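Local coordinates for protein ABC transporter (Caldanaerobius, PDB 4G68) that probably serves as the extracellular solute-binding component of an ABC transporter, capturing xylose-based oligosaccharides released from xylan for uptake by a thermophilic bacterium, at residues Asn69-Glu74 with Thr78-Ile83; Met228-Met233 with Gln434-Gln439; Ala425-Asp430 with Lys447-Lys452. All coordinates share one frame; numbering follows the deposited sequence.

Contact 1: residues Asn69-Glu74 with Thr78-Ile83. With XYS (alpha-D-xylopyranose), chain D; XYP (beta-D-xylopyranose), chain B.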
loop_
_atom_site.group_PDB
_atom_site.type_symbol
_atom_site.label_atom_id
_atom_site.label_comp_id
_atom_site.label_asym_id
_atom_site.label_seq_id
_atom_site.Cartn_x
_atom_site.Cartn_y
_atom_site.Cartn_z
ATOM N N ASN A 69 -14.144 2.034 7.424
ATOM C CA ASN A 69 -13.166 1.497 6.487
ATOM C C ASN A 69 -13.084 2.328 5.196
ATOM O O ASN A 69 -13.894 3.271 4.977
ATOM C CB ASN A 69 -13.439 -0.026 6.196
ATOM C CG ASN A 69 -14.768 -0.239 5.441
ATOM O OD1 ASN A 69 -14.818 -0.054 4.220
ATOM N ND2 ASN A 69 -15.864 -0.552 6.163
ATOM N N LEU A 70 -12.162 1.975 4.299
ATOM C CA LEU A 70 -12.011 2.756 3.081
ATOM C C LEU A 70 -12.335 2.019 1.841
ATOM O O LEU A 70 -11.892 2.423 0.778
ATOM C CB LEU A 70 -10.559 3.353 3.072
ATOM C CG LEU A 70 -9.377 2.333 3.175
ATOM C CD1 LEU A 70 -9.400 1.234 2.097
ATOM C CD2 LEU A 70 -8.110 3.137 2.914
ATOM N N PHE A 71 -13.016 0.847 1.952
ATOM C CA PHE A 71 -13.287 0.087 0.742
ATOM C C PHE A 71 -14.434 0.667 -0.101
ATOM O O PHE A 71 -15.602 0.285 0.018
ATOM C CB PHE A 71 -13.516 -1.379 1.066
ATOM C CG PHE A 71 -12.228 -2.079 1.490
ATOM C CD1 PHE A 71 -11.241 -2.404 0.552
ATOM C CD2 PHE A 71 -11.983 -2.297 2.856
ATOM C CE1 PHE A 71 -10.041 -3.034 0.982
ATOM C CE2 PHE A 71 -10.788 -2.869 3.268
ATOM C CZ PHE A 71 -9.827 -3.239 2.346
ATOM N N THR A 72 -14.079 1.631 -0.929
ATOM C CA THR A 72 -15.065 2.397 -1.660
ATOM C C THR A 72 -15.349 1.860 -3.063
ATOM O O THR A 72 -16.402 2.051 -3.557
ATOM C CB THR A 72 -14.697 3.900 -1.819
ATOM O OG1 THR A 72 -13.351 4.051 -2.225
ATOM C CG2 THR A 72 -14.991 4.705 -0.533
ATOM N N GLY A 73 -14.360 1.245 -3.674
ATOM C CA GLY A 73 -14.531 0.714 -5.008
ATOM C C GLY A 73 -15.222 -0.661 -5.091
ATOM O O GLY A 73 -15.280 -1.350 -4.109
ATOM N N GLU A 74 -15.711 -1.035 -6.275
ATOM C CA GLU A 74 -16.375 -2.349 -6.498
ATOM C C GLU A 74 -15.322 -3.337 -7.057
ATOM O O GLU A 74 -14.444 -2.940 -7.795
ATOM C CB GLU A 74 -17.546 -2.183 -7.504
ATOM C CG GLU A 74 -18.645 -1.300 -6.951
ATOM C CD GLU A 74 -19.453 -1.938 -5.812
ATOM O OE1 GLU A 74 -19.178 -3.116 -5.365
ATOM O OE2 GLU A 74 -20.391 -1.250 -5.315
ATOM N N THR A 78 -19.237 -3.923 -2.176
ATOM C CA THR A 78 -20.368 -4.849 -2.061
ATOM C C THR A 78 -19.981 -6.021 -1.136
ATOM O O THR A 78 -20.786 -6.500 -0.306
ATOM C CB THR A 78 -20.716 -5.413 -3.439
ATOM O OG1 THR A 78 -21.124 -4.350 -4.312
ATOM C CG2 THR A 78 -21.846 -6.443 -3.325
ATOM N N LYS A 79 -18.745 -6.490 -1.299
ATOM C CA LYS A 79 -18.276 -7.620 -0.500
ATOM C C LYS A 79 -18.184 -7.313 0.972
ATOM O O LYS A 79 -18.531 -8.173 1.800
ATOM C CB LYS A 79 -16.922 -8.118 -0.973
ATOM C CG LYS A 79 -16.947 -8.532 -2.406
ATOM C CD LYS A 79 -17.577 -9.869 -2.476
ATOM C CE LYS A 79 -16.847 -10.573 -3.553
ATOM N NZ LYS A 79 -17.638 -11.795 -3.687
ATOM N N VAL A 80 -17.640 -6.129 1.308
ATOM C CA VAL A 80 -17.619 -5.720 2.688
ATOM C C VAL A 80 -19.055 -5.665 3.271
ATOM O O VAL A 80 -19.292 -6.154 4.392
ATOM C CB VAL A 80 -16.877 -4.393 2.833
ATOM C CG1 VAL A 80 -16.921 -3.908 4.284
ATOM C CG2 VAL A 80 -15.414 -4.558 2.347
ATOM N N LYS A 81 -20.005 -5.086 2.511
ATOM C CA LYS A 81 -21.383 -4.961 2.987
ATOM C C LYS A 81 -21.938 -6.352 3.304
ATOM O O LYS A 81 -22.617 -6.554 4.341
ATOM C CB LYS A 81 -22.323 -4.225 1.986
ATOM C CG LYS A 81 -23.718 -3.942 2.600
ATOM C CD LYS A 81 -23.539 -3.163 3.885
ATOM C CE LYS A 81 -24.786 -2.712 4.577
ATOM N NZ LYS A 81 -25.965 -3.482 4.103
ATOM N N GLU A 82 -21.603 -7.308 2.429
ATOM C CA GLU A 82 -22.059 -8.693 2.564
ATOM C C GLU A 82 -21.470 -9.325 3.831
ATOM O O GLU A 82 -22.159 -10.056 4.540
ATOM C CB GLU A 82 -21.683 -9.526 1.335
ATOM C CG GLU A 82 -22.529 -9.243 0.104
ATOM C CD GLU A 82 -21.942 -9.965 -1.114
ATOM O OE1 GLU A 82 -21.079 -10.853 -0.969
ATOM O OE2 GLU A 82 -22.371 -9.700 -2.226
ATOM N N ILE A 83 -20.212 -9.042 4.083
ATOM C CA ILE A 83 -19.501 -9.557 5.289
ATOM C C ILE A 83 -20.185 -9.000 6.529
ATOM O O ILE A 83 -20.460 -9.733 7.489
ATOM C CB ILE A 83 -18.007 -9.127 5.275
ATOM C CG1 ILE A 83 -17.208 -10.012 4.340
ATOM C CG2 ILE A 83 -17.442 -9.163 6.700
ATOM C CD1 ILE A 83 -15.845 -9.402 4.068
HETATM C C1 XYS D . -11.118 -0.611 -2.759
HETATM C C2 XYS D . -10.636 0.799 -2.346
HETATM C C3 XYS D . -9.110 0.965 -2.295
HETATM C C4 XYS D . -8.454 -0.263 -1.641
HETATM C C5 XYS D . -8.898 -1.537 -2.359
HETATM O O1 XYS D . -12.111 -0.650 -3.734
HETATM O O2 XYS D . -11.198 1.860 -3.018
HETATM O O3 XYS D . -8.856 2.141 -1.616
HETATM O O4 XYS D . -7.067 -0.146 -1.415
HETATM O O5 XYS D . -10.135 -1.586 -2.898
HETATM C C1 XYP B . -6.569 0.641 -0.527
HETATM C C2 XYP B . -5.681 -0.245 0.351
HETATM C C3 XYP B . -4.962 0.711 1.330
HETATM C C4 XYP B . -4.166 1.660 0.464
HETATM C C5 XYP B . -5.100 2.413 -0.504
HETATM O O2 XYP B . -6.552 -1.090 1.103
HETATM O O3 XYP B . -4.048 -0.147 2.045
HETATM O O4 XYP B . -3.569 2.600 1.364
HETATM O O5 XYP B . -5.755 1.438 -1.326
#
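F71 leans against V80 where the loop leaving strand 64-69 turns back over the start of helix 76-90, a beta-loop-alpha unit of the periplasmic-binding-protein fold whose loop carries sugar-binding residues. The side chains cross at about a right angle, F71 CB lying 3.9 Å from V80 CG2. CG1, the other branch of V80, meets the amide end of N69, whose ND2 is hydrogen-bonded to E98. Away from the helix, the F71 ring has alpha-D-xylopyranose at its edge, with XYS O5 near the ring plane and 3.7 Å from CD1, while L70 CD1 sits over the centre of one ring face. Backbone takes over at G73, whose N donates to XYS O2 at 3.3 Å; a CB at G73 would run into XYS O1. Behind this first shell, N69 OD1 accepts from F71 N at 3.0 Å in the carbonyl plane, on a lone pair; this Asx turn braces the chain at F71, which is the centre of an inverse gamma turn. L70 N is held by Q124. At the exposed rim, E74 bends at chi2 (-71°), bringing its carboxylate back to the helix. There E74 OE1 is gripped twice on its syn side, by T78 N and by T78 OG1 at 2.5 Å, from opposite faces of the carboxylate plane.

Contact 2: residues Met228-Met233 with Gln434-Gln439; sequences MWYYDM and QLFAKQ. With XYP (beta-D-xylopyranose), chain C.
M228 and F436, with M228 CA 9.4 Å from F436 CA, and Y231 and L435, with Y231 CA 9.3 Å from L435 CA, are the nearest backbone pairs, so 228-233 and 434-439 stand well separated and side chains bridge the distance. The first segment is helical throughout; the second holds the end of helix 422-436, closed by a Schellman motif in which K438 has positive phi and K438 N and Q439 N bond back to L435 O and Q434 O. Just ahead of that end, F436 reaches across. Y230 CB approaches the edge of its ring near the ring plane, 4.3 Å from F436 CZ, and F436 CE1 comes close to the backbone at M228 N. One residue earlier, L435 CD1 touches Y231 CD1 at 4.0 Å, the two side chains crossing obliquely. With CG anti to the backbone N (chi1 175°), the Y231 ring extends from helix 225-239 toward L435 and carries its hydroxyl to F259 O. Buried packing of this kind joins the end of helix 422-436 to helix 225-239, which serves the glycan site of this solute-binding protein. Pointing away from the packed side, W229 gives its indole N-H to O4 of a beta-D-xylopyranose, NE1 to O4 being 2.9 Å in a nearly straight bond (167°). O4 lies at the indole edge, near the ring plane, and CZ2 touches C5 of the same sugar at 3.6 Å. A phenylalanine in its place would lack the N-H, and O4 would probably lose this directed donor along with part of the apolar contact at C5. D417 and Q177 are among the residues that bond to bound xylopyranose, and Q177 also touches the W229 side chain.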
loop_
_atom_site.group_PDB
_atom_site.type_symbol
_atom_site.label_atom_id
_atom_site.label_comp_id
_atom_site.label_asym_id
_atom_site.label_seq_id
_atom_site.Cartn_x
_atom_site.Cartn_y
_atom_site.Cartn_z
HETATM N N MSE A 228 5.183 8.788 -4.614
HETATM C CA MSE A 228 6.134 8.473 -3.575
HETATM C C MSE A 228 6.527 7.023 -3.573
HETATM O O MSE A 228 7.676 6.772 -3.266
HETATM C CB MSE A 228 5.530 8.855 -2.224
HETATM C CG MSE A 228 6.488 8.817 -1.071
HETATM SE SE MSE A 228 5.357 8.441 0.564
HETATM C CE MSE A 228 4.787 6.636 -0.110
ATOM N N TRP A 229 5.637 6.086 -3.826
ATOM C CA TRP A 229 6.052 4.694 -3.988
ATOM C C TRP A 229 7.164 4.488 -4.948
ATOM O O TRP A 229 8.077 3.642 -4.694
ATOM C CB TRP A 229 4.887 3.790 -4.371
ATOM C CG TRP A 229 4.055 3.394 -3.182
ATOM C CD1 TRP A 229 3.384 4.221 -2.243
ATOM C CD2 TRP A 229 3.785 2.030 -2.743
ATOM N NE1 TRP A 229 2.765 3.433 -1.310
ATOM C CE2 TRP A 229 2.989 2.120 -1.544
ATOM C CE3 TRP A 229 4.166 0.756 -3.213
ATOM C CZ2 TRP A 229 2.517 0.961 -0.855
ATOM C CZ3 TRP A 229 3.717 -0.385 -2.506
ATOM C CH2 TRP A 229 2.919 -0.278 -1.349
ATOM N N TYR A 230 7.124 5.286 -6.030
ATOM C CA TYR A 230 8.206 5.175 -7.014
ATOM C C TYR A 230 9.559 5.593 -6.368
ATOM O O TYR A 230 10.594 4.870 -6.493
ATOM C CB TYR A 230 7.949 6.079 -8.216
ATOM C CG TYR A 230 6.912 5.654 -9.194
ATOM C CD1 TYR A 230 7.264 5.448 -10.541
ATOM C CD2 TYR A 230 5.571 5.597 -8.810
ATOM C CE1 TYR A 230 6.278 5.068 -11.499
ATOM C CE2 TYR A 230 4.536 5.258 -9.736
ATOM C CZ TYR A 230 4.922 4.994 -11.060
ATOM O OH TYR A 230 3.964 4.659 -11.983
ATOM N N TYR A 231 9.553 6.752 -5.705
ATOM C CA TYR A 231 10.816 7.220 -5.077
ATOM C C TYR A 231 11.274 6.130 -4.061
ATOM O O TYR A 231 12.439 5.680 -4.053
ATOM C CB TYR A 231 10.637 8.576 -4.353
ATOM C CG TYR A 231 11.923 8.893 -3.667
ATOM C CD1 TYR A 231 12.905 9.608 -4.348
ATOM C CD2 TYR A 231 12.192 8.455 -2.380
ATOM C CE1 TYR A 231 14.148 9.846 -3.781
ATOM C CE2 TYR A 231 13.433 8.703 -1.756
ATOM C CZ TYR A 231 14.379 9.395 -2.489
ATOM O OH TYR A 231 15.604 9.594 -1.935
ATOM N N ASP A 232 10.357 5.687 -3.185
ATOM C CA ASP A 232 10.784 4.840 -2.062
ATOM C C ASP A 232 11.372 3.554 -2.631
ATOM O O ASP A 232 12.388 3.037 -2.100
ATOM C CB ASP A 232 9.591 4.501 -1.148
ATOM C CG ASP A 232 9.024 5.708 -0.424
ATOM O OD1 ASP A 232 9.600 6.805 -0.464
ATOM O OD2 ASP A 232 7.975 5.555 0.184
HETATM N N MSE A 233 10.791 3.013 -3.716
HETATM C CA MSE A 233 11.400 1.823 -4.402
HETATM C C MSE A 233 12.697 2.107 -4.996
HETATM O O MSE A 233 13.589 1.275 -4.852
HETATM C CB MSE A 233 10.434 1.179 -5.442
HETATM C CG MSE A 233 11.212 0.263 -6.421
HETATM SE SE MSE A 233 11.934 -1.287 -5.453
HETATM C CE MSE A 233 10.077 -1.683 -5.092
ATOM N N GLN A 434 7.443 17.733 -5.504
ATOM C CA GLN A 434 8.395 18.686 -6.171
ATOM C C GLN A 434 9.357 18.023 -7.085
ATOM O O GLN A 434 9.623 18.576 -8.167
ATOM C CB GLN A 434 9.087 19.606 -5.125
ATOM C CG GLN A 434 8.043 20.445 -4.450
ATOM C CD GLN A 434 8.462 21.031 -3.129
ATOM O OE1 GLN A 434 9.610 21.425 -2.922
ATOM N NE2 GLN A 434 7.515 21.038 -2.183
ATOM N N LEU A 435 9.879 16.822 -6.756
ATOM C CA LEU A 435 10.781 16.110 -7.710
ATOM C C LEU A 435 10.045 15.838 -9.054
ATOM O O LEU A 435 10.622 16.078 -10.140
ATOM C CB LEU A 435 11.296 14.751 -7.162
ATOM C CG LEU A 435 12.389 14.855 -6.076
ATOM C CD1 LEU A 435 12.716 13.458 -5.587
ATOM C CD2 LEU A 435 13.681 15.439 -6.749
ATOM N N PHE A 436 8.833 15.284 -8.932
ATOM C CA PHE A 436 8.012 14.989 -10.139
ATOM C C PHE A 436 7.742 16.236 -10.992
ATOM O O PHE A 436 7.684 16.168 -12.250
ATOM C CB PHE A 436 6.694 14.339 -9.735
ATOM C CG PHE A 436 6.815 12.875 -9.479
ATOM C CD1 PHE A 436 6.696 12.362 -8.160
ATOM C CD2 PHE A 436 6.895 12.023 -10.535
ATOM C CE1 PHE A 436 6.766 10.993 -7.915
ATOM C CE2 PHE A 436 6.935 10.643 -10.323
ATOM C CZ PHE A 436 6.873 10.127 -9.002
ATOM N N ALA A 437 7.609 17.369 -10.315
ATOM C CA ALA A 437 7.163 18.595 -10.968
ATOM C C ALA A 437 8.389 19.337 -11.519
ATOM O O ALA A 437 8.207 20.412 -12.128
ATOM C CB ALA A 437 6.389 19.464 -9.998
ATOM N N LYS A 438 9.567 18.767 -11.286
ATOM C CA LYS A 438 10.877 19.431 -11.660
ATOM C C LYS A 438 10.926 20.805 -10.985
ATOM O O LYS A 438 11.361 21.830 -11.611
ATOM C CB LYS A 438 10.953 19.576 -13.198
ATOM C CG LYS A 438 11.005 18.222 -14.025
ATOM C CD LYS A 438 12.162 17.282 -13.676
ATOM C CE LYS A 438 13.418 17.797 -14.400
ATOM N NZ LYS A 438 14.555 17.149 -13.706
ATOM N N GLN A 439 10.497 20.855 -9.735
ATOM C CA GLN A 439 10.505 22.139 -8.948
ATOM C C GLN A 439 11.556 22.060 -7.858
ATOM O O GLN A 439 11.575 22.885 -6.917
ATOM C CB GLN A 439 9.141 22.405 -8.350
ATOM C CG GLN A 439 8.102 22.708 -9.356
ATOM C CD GLN A 439 6.693 22.797 -8.742
ATOM O OE1 GLN A 439 6.453 22.401 -7.615
ATOM N NE2 GLN A 439 5.752 23.205 -9.541
HETATM C C1 XYP C . -2.349 3.175 1.006
HETATM C C2 XYP C . -2.231 4.518 1.718
HETATM C C3 XYP C . -0.847 5.097 1.400
HETATM C C4 XYP C . 0.288 4.073 1.649
HETATM C C5 XYP C . -0.028 2.670 1.054
HETATM O O2 XYP C . -3.298 5.353 1.316
HETATM O O3 XYP C . -0.697 6.275 2.223
HETATM O O4 XYP C . 1.548 4.518 1.140
HETATM O O5 XYP C . -1.346 2.271 1.414
#

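Contact 3: residues Ala425-Asp430 with Lys447-Lys452; sequences AQTHKD and KQMQQK
H428 and M449 make the closest contact between 425-430, on helix 422-436, and 447-452, on helix 442-453. M449, deposited as selenomethionine, is bent at both chi2 and chi3, which curls its end toward the facing helix. Its CE comes to 3.3 Å from H428 ND1, reaching the ring obliquely. The selenium lies 4.8 Å from the ring centroid and 80° off the ring normal, an edge-on chalcogen-aromatic contact of the Met-aromatic kind. The H428 ring, swung out opposite the main-chain N (chi1 178°), runs on past M449 to where NE2 bonds to D232; W416 stacks on the imidazole and also touches M449, so the ring is fixed by packing and by a bond at its far nitrogen. The acidic partner would be expected to favour a proton on NE2. An aliphatic touch lies nearer the surface, where the T427 methyl CG2 packs on K452 CB at 3.8 Å. Beyond CG the lysine runs extended, and its end leads away from the opposite helix to a weak bond from K452 NZ to Q448 OE1.

One water bridges the two segments, bonding to T427 OG1 at 2.8 Å and donating to K452 O at 3.2 Å. T427 OG1 also bonds to D423 O. Within the first helix, Q426 NE2 donates to D430 OD1 at 2.8 Å, one turn on, meeting the carboxylate from above its plane. K447 is anchored by a salt bridge to D255. The short axes approach to 10.3 Å at 165° between directions, the geometry of an antiparallel helical hairpin, here formed by the chain's last two helices.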
loop_
_atom_site.group_PDB
_atom_site.type_symbol
_atom_site.label_atom_id
_atom_site.label_comp_id
_atom_site.label_asym_id
_atom_site.label_seq_id
_atom_site.Cartn_x
_atom_site.Cartn_y
_atom_site.Cartn_z
ATOM N N ALA A 425 6.013 12.447 7.340
ATOM C CA ALA A 425 5.439 11.756 6.179
ATOM C C ALA A 425 4.982 12.799 5.171
ATOM O O ALA A 425 5.220 12.613 3.994
ATOM C CB ALA A 425 4.222 10.892 6.611
ATOM N N GLN A 426 4.363 13.880 5.654
ATOM C CA GLN A 426 3.844 14.869 4.769
ATOM C C GLN A 426 4.986 15.579 4.029
ATOM O O GLN A 426 4.858 15.901 2.825
ATOM C CB GLN A 426 2.892 15.878 5.426
ATOM C CG GLN A 426 2.270 16.825 4.385
ATOM C CD GLN A 426 1.233 16.092 3.559
ATOM O OE1 GLN A 426 0.331 15.497 4.125
ATOM N NE2 GLN A 426 1.387 16.060 2.256
ATOM N N THR A 427 6.086 15.841 4.773
ATOM C CA THR A 427 7.267 16.490 4.185
ATOM C C THR A 427 7.770 15.654 2.996
ATOM O O THR A 427 8.051 16.186 1.931
ATOM C CB THR A 427 8.365 16.642 5.268
ATOM O OG1 THR A 427 7.993 17.715 6.122
ATOM C CG2 THR A 427 9.739 16.983 4.631
ATOM N N HIS A 428 7.944 14.336 3.216
ATOM C CA HIS A 428 8.430 13.436 2.141
ATOM C C HIS A 428 7.491 13.402 0.978
ATOM O O HIS A 428 7.932 13.542 -0.163
ATOM C CB HIS A 428 8.669 12.018 2.747
ATOM C CG HIS A 428 9.128 10.997 1.756
ATOM N ND1 HIS A 428 10.232 11.187 0.984
ATOM C CD2 HIS A 428 8.596 9.782 1.408
ATOM C CE1 HIS A 428 10.416 10.117 0.206
ATOM N NE2 HIS A 428 9.402 9.232 0.469
ATOM N N LYS A 429 6.164 13.280 1.217
ATOM C CA LYS A 429 5.175 13.281 0.105
ATOM C C LYS A 429 5.282 14.611 -0.697
ATOM O O LYS A 429 5.283 14.573 -1.909
ATOM C CB LYS A 429 3.758 13.185 0.677
ATOM C CG LYS A 429 3.439 11.782 1.119
ATOM C CD LYS A 429 2.134 11.712 1.928
ATOM C CE LYS A 429 0.901 12.170 1.174
ATOM N NZ LYS A 429 -0.213 12.238 2.182
ATOM N N ASP A 430 5.377 15.756 0.001
ATOM C CA ASP A 430 5.395 17.027 -0.730
ATOM C C ASP A 430 6.754 17.245 -1.491
ATOM O O ASP A 430 6.788 17.710 -2.615
ATOM C CB ASP A 430 5.283 18.166 0.302
ATOM C CG ASP A 430 3.896 18.312 0.925
ATOM O OD1 ASP A 430 2.909 17.652 0.551
ATOM O OD2 ASP A 430 3.859 19.045 1.943
ATOM N N LYS A 447 18.955 17.726 0.825
ATOM C CA LYS A 447 19.152 18.745 1.905
ATOM C C LYS A 447 17.892 19.088 2.633
ATOM O O LYS A 447 17.931 19.181 3.899
ATOM C CB LYS A 447 19.697 20.059 1.344
ATOM C CG LYS A 447 21.000 19.811 0.646
ATOM C CD LYS A 447 22.125 20.245 1.546
ATOM C CE LYS A 447 23.402 20.314 0.702
ATOM N NZ LYS A 447 24.332 19.344 1.332
ATOM N N GLN A 448 16.792 19.333 1.894
ATOM C CA GLN A 448 15.531 19.722 2.518
ATOM C C GLN A 448 14.909 18.595 3.322
ATOM O O GLN A 448 14.307 18.806 4.333
ATOM C CB GLN A 448 14.503 20.314 1.517
ATOM C CG GLN A 448 15.020 21.680 0.987
ATOM C CD GLN A 448 14.017 22.373 0.093
ATOM O OE1 GLN A 448 12.843 22.138 0.208
ATOM N NE2 GLN A 448 14.503 23.137 -0.899
HETATM N N MSE A 449 15.018 17.408 2.839
HETATM C CA MSE A 449 14.524 16.267 3.649
HETATM C C MSE A 449 15.243 16.249 4.977
HETATM O O MSE A 449 14.538 16.206 6.012
HETATM C CB MSE A 449 14.853 14.935 2.950
HETATM C CG MSE A 449 13.952 14.509 1.806
HETATM SE SE MSE A 449 12.104 14.032 2.372
HETATM C CE MSE A 449 12.502 12.256 3.139
ATOM N N GLN A 450 16.548 16.255 4.968
ATOM C CA GLN A 450 17.284 16.245 6.258
ATOM C C GLN A 450 16.888 17.448 7.130
ATOM O O GLN A 450 16.634 17.286 8.296
ATOM C CB GLN A 450 18.803 16.256 6.021
ATOM C CG GLN A 450 19.638 16.376 7.300
ATOM C CD GLN A 450 19.499 15.194 8.217
ATOM O OE1 GLN A 450 18.747 14.218 7.949
ATOM N NE2 GLN A 450 20.235 15.265 9.350
ATOM N N GLN A 451 16.827 18.655 6.547
ATOM C CA GLN A 451 16.625 19.830 7.355
ATOM C C GLN A 451 15.201 19.908 7.914
ATOM O O GLN A 451 14.987 20.247 9.100
ATOM C CB GLN A 451 17.039 21.087 6.566
ATOM C CG GLN A 451 16.768 22.393 7.309
ATOM C CD GLN A 451 17.590 22.662 8.575
ATOM O OE1 GLN A 451 18.718 22.171 8.769
ATOM N NE2 GLN A 451 17.041 23.537 9.431
ATOM N N LYS A 452 14.216 19.577 7.065
ATOM C CA LYS A 452 12.831 19.642 7.484
ATOM C C LYS A 452 12.426 18.546 8.438
ATOM O O LYS A 452 11.624 18.794 9.319
ATOM C CB LYS A 452 11.917 19.686 6.266
ATOM C CG LYS A 452 12.128 20.991 5.474
ATOM C CD LYS A 452 11.278 21.014 4.214
ATOM C CE LYS A 452 11.409 22.427 3.619
ATOM N NZ LYS A 452 10.509 22.559 2.483
HETATM O O HOH W 1 8.758 17.359 8.821
#

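How the contacts relate
From the N terminus, contact 1 comes first and closes a short local loop, tying the end of strand 64-69 to helix 76-90 beside the sugar. Contact 2 opens far along the chain and joins helix 225-239 to the end of helix 422-436, 201 residues apart. Contact 3 starts before contact 2 has closed and ends after it, so the two cross; it joins helix 422-436 to helix 442-453. Helix 422-436 is thus shared, and side chains of the two contacts touch there, for instance M228 on K429. Contact 1 stands on the opposite side of the chain's centre, its centre about 31 Å from that of contact 2, yet both reach the bound glycan.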